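Local coordinates for protein adenylate kinase (Cryptosporidium parvum Iowa II, PDB 3BE4) that probably transfers a phosphoryl group reversibly between ATP and AMP, as adenylate kinases do, and here holds the bisubstrate analogue AP5, at residues Ser138-His143 against Gly153-Thr158. Numbering follows the deposited sequence. Where two conformers were deposited one is given.
With AP5 (bis(adenosine)-5'-pentaphosphate), chain C.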
ATOM      1  N   SER A 138       0.081  14.345   2.525  1.00 29.10           N
ATOM      2  CA  SER A 138      -0.637  13.699   1.389  1.00 27.35           C
ATOM      3  C   SER A 138      -0.196  12.276   1.256  1.00 28.78           C
ATOM      4  O   SER A 138      -0.938  11.428   0.710  1.00 27.82           O
ATOM      5  CB  SER A 138      -0.345  14.310   0.050  1.00 25.92           C
ATOM      6  OG  SER A 138       1.031  14.123  -0.331  1.00 27.81           O
ATOM      7  N   GLY A 139       0.999  11.991   1.771  1.00 27.05           N
ATOM      8  CA  GLY A 139       1.497  10.583   1.676  1.00 24.54           C
ATOM      9  C   GLY A 139       2.264  10.441   0.338  1.00 21.66           C
ATOM     10  O   GLY A 139       2.697   9.328   0.005  1.00 21.60           O
ATOM     11  N   ARG A 140       2.325  11.485  -0.514  1.00 18.30           N
ATOM     12  CA  ARG A 140       3.105  11.353  -1.724  1.00 19.65           C
ATOM     13  C   ARG A 140       4.577  10.964  -1.431  1.00 17.45           C
ATOM     14  O   ARG A 140       5.151  11.416  -0.442  1.00 19.70           O
ATOM     15  CB  ARG A 140       3.152  12.632  -2.538  1.00 19.17           C
ATOM     16  CG  ARG A 140       1.760  12.905  -3.318  1.00 21.15           C
ATOM     17  CD  ARG A 140       1.924  14.149  -4.254  1.00 22.43           C
ATOM     18  NE  ARG A 140       1.779  15.357  -3.424  1.00 24.51           N
ATOM     19  CZ  ARG A 140       0.624  15.836  -2.916  1.00 26.87           C
ATOM     20  NH1 ARG A 140      -0.555  15.223  -3.149  1.00 25.46           N
ATOM     21  NH2 ARG A 140       0.620  16.941  -2.157  1.00 26.50           N
ATOM     22  N   ILE A 141       5.128  10.195  -2.348  1.00 17.28           N
ATOM     23  CA  ILE A 141       6.501   9.685  -2.087  0.50 15.83           C
ATOM     24  C   ILE A 141       7.378   9.986  -3.275  1.00 16.17           C
ATOM     25  O   ILE A 141       6.938  10.016  -4.514  1.00 16.21           O
ATOM     26  CB  ILE A 141       6.675   8.098  -2.088  0.50 16.48           C
ATOM     27  CG1 ILE A 141       5.574   7.263  -2.709  0.50 15.54           C
ATOM     28  CG2 ILE A 141       7.760   7.531  -1.247  0.50 23.06           C
ATOM     29  CD1 ILE A 141       4.173   6.997  -2.193  0.50  9.76           C
ATOM     30  N   TYR A 142       8.654  10.188  -2.941  1.00 14.24           N
ATOM     31  CA  TYR A 142       9.674  10.454  -4.001  1.00 14.47           C
ATOM     32  C   TYR A 142      10.906   9.605  -3.727  1.00 14.78           C
ATOM     33  O   TYR A 142      10.997   8.974  -2.620  1.00 14.91           O
ATOM     34  CB  TYR A 142      10.114  11.884  -3.959  1.00 17.20           C
ATOM     35  CG  TYR A 142       8.933  12.852  -4.110  1.00 17.43           C
ATOM     36  CD1 TYR A 142       8.639  13.365  -5.376  1.00 22.44           C
ATOM     37  CD2 TYR A 142       8.144  13.196  -3.030  1.00 17.52           C
ATOM     38  CE1 TYR A 142       7.552  14.221  -5.531  1.00 19.61           C
ATOM     39  CE2 TYR A 142       7.044  14.030  -3.163  1.00 19.85           C
ATOM     40  CZ  TYR A 142       6.797  14.558  -4.426  1.00 17.80           C
ATOM     41  OH  TYR A 142       5.667  15.428  -4.549  1.00 23.36           O
ATOM     42  N   HIS A 143      11.782   9.538  -4.695  1.00 14.04           N
ATOM     43  CA  HIS A 143      13.060   8.791  -4.465  1.00 13.89           C
ATOM     44  C   HIS A 143      14.166   9.724  -4.998  1.00 13.77           C
ATOM     45  O   HIS A 143      14.081  10.130  -6.175  1.00 16.33           O
ATOM     46  CB  HIS A 143      13.057   7.477  -5.254  1.00 13.20           C
ATOM     47  CG  HIS A 143      14.201   6.581  -4.788  1.00 13.65           C
ATOM     48  ND1 HIS A 143      15.512   6.816  -5.214  1.00 14.00           N
ATOM     49  CD2 HIS A 143      14.226   5.491  -3.999  1.00 15.27           C
ATOM     50  CE1 HIS A 143      16.305   5.898  -4.656  1.00 16.37           C
ATOM     51  NE2 HIS A 143      15.543   5.090  -3.924  1.00 14.77           N
ATOM     52  N   GLY A 153      13.984  19.099  -2.361  1.00 24.54           N
ATOM     53  CA  GLY A 153      13.583  19.112  -1.001  1.00 24.07           C
ATOM     54  C   GLY A 153      12.109  19.300  -0.712  1.00 20.42           C
ATOM     55  O   GLY A 153      11.698  19.333   0.437  1.00 24.43           O
ATOM     56  N   ILE A 154      11.314  19.451  -1.807  1.00 23.68           N
ATOM     57  CA  ILE A 154       9.890  19.868  -1.541  1.00 23.15           C
ATOM     58  C   ILE A 154       8.864  19.130  -2.471  1.00 17.83           C
ATOM     59  O   ILE A 154       9.226  18.623  -3.538  1.00 21.58           O
ATOM     60  CB  ILE A 154       9.678  21.382  -1.740  1.00 23.42           C
ATOM     61  CG1 ILE A 154      10.128  21.818  -3.130  1.00 26.61           C
ATOM     62  CG2 ILE A 154      10.487  22.117  -0.657  1.00 26.12           C
ATOM     63  CD1 ILE A 154       9.626  23.360  -3.353  1.00 28.39           C
ATOM     64  N   ASP A 155       7.672  19.038  -1.894  1.00 20.86           N
ATOM     65  CA  ASP A 155       6.586  18.402  -2.579  1.00 20.98           C
ATOM     66  C   ASP A 155       6.198  19.154  -3.868  1.00 24.28           C
ATOM     67  O   ASP A 155       6.063  20.424  -3.912  1.00 25.10           O
ATOM     68  CB  ASP A 155       5.473  18.293  -1.603  1.00 20.79           C
ATOM     69  CG  ASP A 155       4.232  17.637  -2.201  1.00 25.45           C
ATOM     70  OD1 ASP A 155       4.273  16.477  -2.533  1.00 23.45           O
ATOM     71  OD2 ASP A 155       3.103  18.303  -2.233  1.00 26.43           O
ATOM     72  N   ASP A 156       5.930  18.383  -4.915  1.00 23.70           N
ATOM     73  CA  ASP A 156       5.582  18.957  -6.233  1.00 26.42           C
ATOM     74  C   ASP A 156       4.273  19.732  -6.192  1.00 29.25           C
ATOM     75  O   ASP A 156       4.117  20.674  -6.972  1.00 31.88           O
ATOM     76  CB  ASP A 156       5.334  17.808  -7.211  1.00 28.10           C
ATOM     77  CG  ASP A 156       6.602  17.119  -7.662  1.00 26.00           C
ATOM     78  OD1 ASP A 156       7.714  17.628  -7.404  1.00 25.94           O
ATOM     79  OD2 ASP A 156       6.508  16.123  -8.437  1.00 27.98           O
ATOM     80  N   VAL A 157       3.336  19.306  -5.371  1.00 28.56           N
ATOM     81  CA  VAL A 157       1.976  19.891  -5.389  1.00 30.27           C
ATOM     82  C   VAL A 157       1.933  21.099  -4.448  1.00 31.78           C
ATOM     83  O   VAL A 157       1.488  22.216  -4.864  1.00 34.86           O
ATOM     84  CB  VAL A 157       0.860  18.877  -5.078  1.00 31.61           C
ATOM     85  CG1 VAL A 157      -0.543  19.615  -5.109  1.00 32.50           C
ATOM     86  CG2 VAL A 157       0.827  17.712  -6.028  1.00 27.94           C
ATOM     87  N   THR A 158       2.374  20.915  -3.206  1.00 29.87           N
ATOM     88  CA  THR A 158       2.278  21.982  -2.120  1.00 29.74           C
ATOM     89  C   THR A 158       3.517  22.833  -1.870  1.00 29.80           C
ATOM     90  O   THR A 158       3.417  23.880  -1.211  1.00 31.09           O
ATOM     91  CB  THR A 158       1.925  21.405  -0.804  1.00 29.16           C
ATOM     92  OG1 THR A 158       3.049  20.552  -0.389  1.00 26.24           O
ATOM     93  CG2 THR A 158       0.632  20.511  -0.916  1.00 29.61           C
TER
HETATM   94  PA  AP5 C 219       3.191   1.098   4.987  1.00 15.11           P
HETATM   95  O1A AP5 C 219       3.140   2.634   5.031  1.00 18.13           O
HETATM   96  O2A AP5 C 219       2.333   0.378   4.056  1.00 15.16           O
HETATM   97  O3A AP5 C 219       4.712   0.640   4.784  1.00 16.83           O
HETATM   98  PB  AP5 C 219       5.330  -0.664   4.119  1.00 16.08           P
HETATM   99  O1B AP5 C 219       4.417  -1.788   4.213  1.00 16.45           O
HETATM  100  O2B AP5 C 219       6.768  -0.772   4.644  1.00 19.85           O
HETATM  101  O3B AP5 C 219       5.368  -0.152   2.518  1.00 13.84           O
HETATM  102  PG  AP5 C 219       5.858   1.211   1.924  1.00 14.71           P
HETATM  103  O1G AP5 C 219       7.209   1.496   2.484  1.00 18.39           O
HETATM  104  O2G AP5 C 219       4.760   2.176   2.111  1.00 14.71           O
HETATM  105  O3G AP5 C 219       5.989   0.699   0.435  1.00 14.83           O
HETATM  106  PD  AP5 C 219       5.236   1.053  -0.969  1.00 13.66           P
HETATM  107  O1D AP5 C 219       4.137   1.982  -0.676  1.00 13.80           O
HETATM  108  O2D AP5 C 219       5.009  -0.246  -1.624  1.00 14.57           O
HETATM  109  O3D AP5 C 219       6.414   1.749  -1.799  1.00 13.36           O
HETATM  110  PE  AP5 C 219       6.540   3.279  -2.227  1.00 13.64           P
HETATM  111  O1E AP5 C 219       6.495   4.096  -1.048  1.00 13.89           O
HETATM  112  O2E AP5 C 219       5.594   3.615  -3.364  1.00 15.96           O
HETATM  113  O5F AP5 C 219       2.883   0.447   6.414  1.00 14.64           O
HETATM  114  C5F AP5 C 219       3.530   1.147   7.489  1.00 16.38           C
HETATM  115  C4F AP5 C 219       3.493   0.096   8.675  1.00 15.09           C
HETATM  116  O4F AP5 C 219       2.207   0.179   9.242  1.00 15.00           O
HETATM  117  C3F AP5 C 219       3.715  -1.338   8.378  1.00 17.91           C
HETATM  118  O3F AP5 C 219       5.088  -1.658   8.309  1.00 18.02           O
HETATM  119  C2F AP5 C 219       3.049  -1.908   9.647  1.00 17.65           C
HETATM  120  O2F AP5 C 219       3.850  -1.599  10.853  1.00 21.54           O
HETATM  121  C1F AP5 C 219       1.768  -1.100   9.751  1.00 15.62           C
HETATM  122  N9A AP5 C 219       0.736  -1.676   8.931  1.00 15.05           N
HETATM  123  C8A AP5 C 219       0.248  -1.062   7.744  1.00 10.84           C
HETATM  124  N7A AP5 C 219      -0.707  -1.806   7.210  1.00 14.41           N
HETATM  125  C5A AP5 C 219      -0.902  -2.905   8.071  1.00 16.28           C
HETATM  126  C6A AP5 C 219      -1.806  -3.949   8.031  1.00 16.56           C
HETATM  127  N6A AP5 C 219      -2.647  -4.289   7.048  1.00 15.28           N
HETATM  128  N1A AP5 C 219      -1.677  -4.860   9.109  1.00 16.27           N
HETATM  129  C2A AP5 C 219      -0.832  -4.592  10.082  1.00 16.18           C
HETATM  130  N3A AP5 C 219       0.060  -3.582  10.168  1.00 16.14           N
HETATM  131  C4A AP5 C 219      -0.050  -2.645   9.118  1.00 15.62           C
HETATM  132  O5J AP5 C 219       7.956   3.253  -2.905  1.00 13.78           O
HETATM  133  C5J AP5 C 219       9.198   3.120  -2.055  1.00 13.71           C
HETATM  134  C4J AP5 C 219      10.274   3.935  -2.803  1.00 14.30           C
HETATM  135  O4J AP5 C 219      10.608   3.438  -4.114  1.00 11.67           O
HETATM  136  C3J AP5 C 219       9.922   5.423  -2.879  1.00 14.21           C
HETATM  137  O3J AP5 C 219      11.094   6.188  -2.698  1.00 14.53           O
HETATM  138  C2J AP5 C 219       9.544   5.458  -4.327  1.00 12.96           C
HETATM  139  O2J AP5 C 219       9.766   6.748  -4.881  1.00 15.46           O
HETATM  140  C1J AP5 C 219      10.433   4.589  -5.103  1.00 13.73           C
HETATM  141  N9B AP5 C 219       9.958   3.919  -6.274  1.00 12.49           N
HETATM  142  C8B AP5 C 219       8.653   3.507  -6.534  1.00 13.75           C
HETATM  143  N7B AP5 C 219       8.649   2.857  -7.712  1.00 16.98           N
HETATM  144  C5B AP5 C 219       9.929   2.854  -8.214  1.00 16.20           C
HETATM  145  C6B AP5 C 219      10.557   2.184  -9.311  1.00 15.01           C
HETATM  146  N6B AP5 C 219       9.817   1.477 -10.165  1.00 18.38           N
HETATM  147  N1B AP5 C 219      11.896   2.359  -9.484  1.00 15.05           N
HETATM  148  C2B AP5 C 219      12.648   3.046  -8.520  1.00 14.54           C
HETATM  149  N3B AP5 C 219      12.119   3.629  -7.401  1.00 13.59           N
HETATM  150  C4B AP5 C 219      10.763   3.454  -7.187  1.00 13.91           C
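Arg140 meets the buried carboxylate of Asp155 side-on, forming a two-bond salt bridge: Arg140 NE lies 2.9 Å from Asp155 OD1 and Arg140 NH2 2.8 Å from Asp155 OD2. The guanidinium and carboxylate planes are only 27° apart, and both oxygens are met on their syn sides. A bend at chi3 (-80°) turns the guanidinium toward Asp155, where Val157 CG2 lies over one face and Ser138 OG over the opposite one.

Tyr142 OH donates to Asp155 OD1 at 2.7 Å, approaching from above the carboxylate plane, and accepts from Asp156 N at 3.0 Å in a nearly straight bond (169°). The hydroxyl thus donates once and accepts once within the contact. Asp155 OD2 also accepts, on the anti side but tilted out of the carboxylate plane, from Thr158 N at 2.9 Å, which makes an Asx motif, and from Thr158 OG1 at 2.9 Å. Asp156 OD1 accepts elsewhere, from Lys150 N.

Five good donors therefore share two oxygens, which would favour an ionised Asp155. The contact ties the loop at 153-158 to Tyr142 of strand 141-143 and to Arg140 just ahead of it, within the lid region; Tyr142 serves both sides, its backbone O accepting from AP5 O3J at 2.8 Å, so the same polar network probably helps fix the strand that meets the nucleotide ribose.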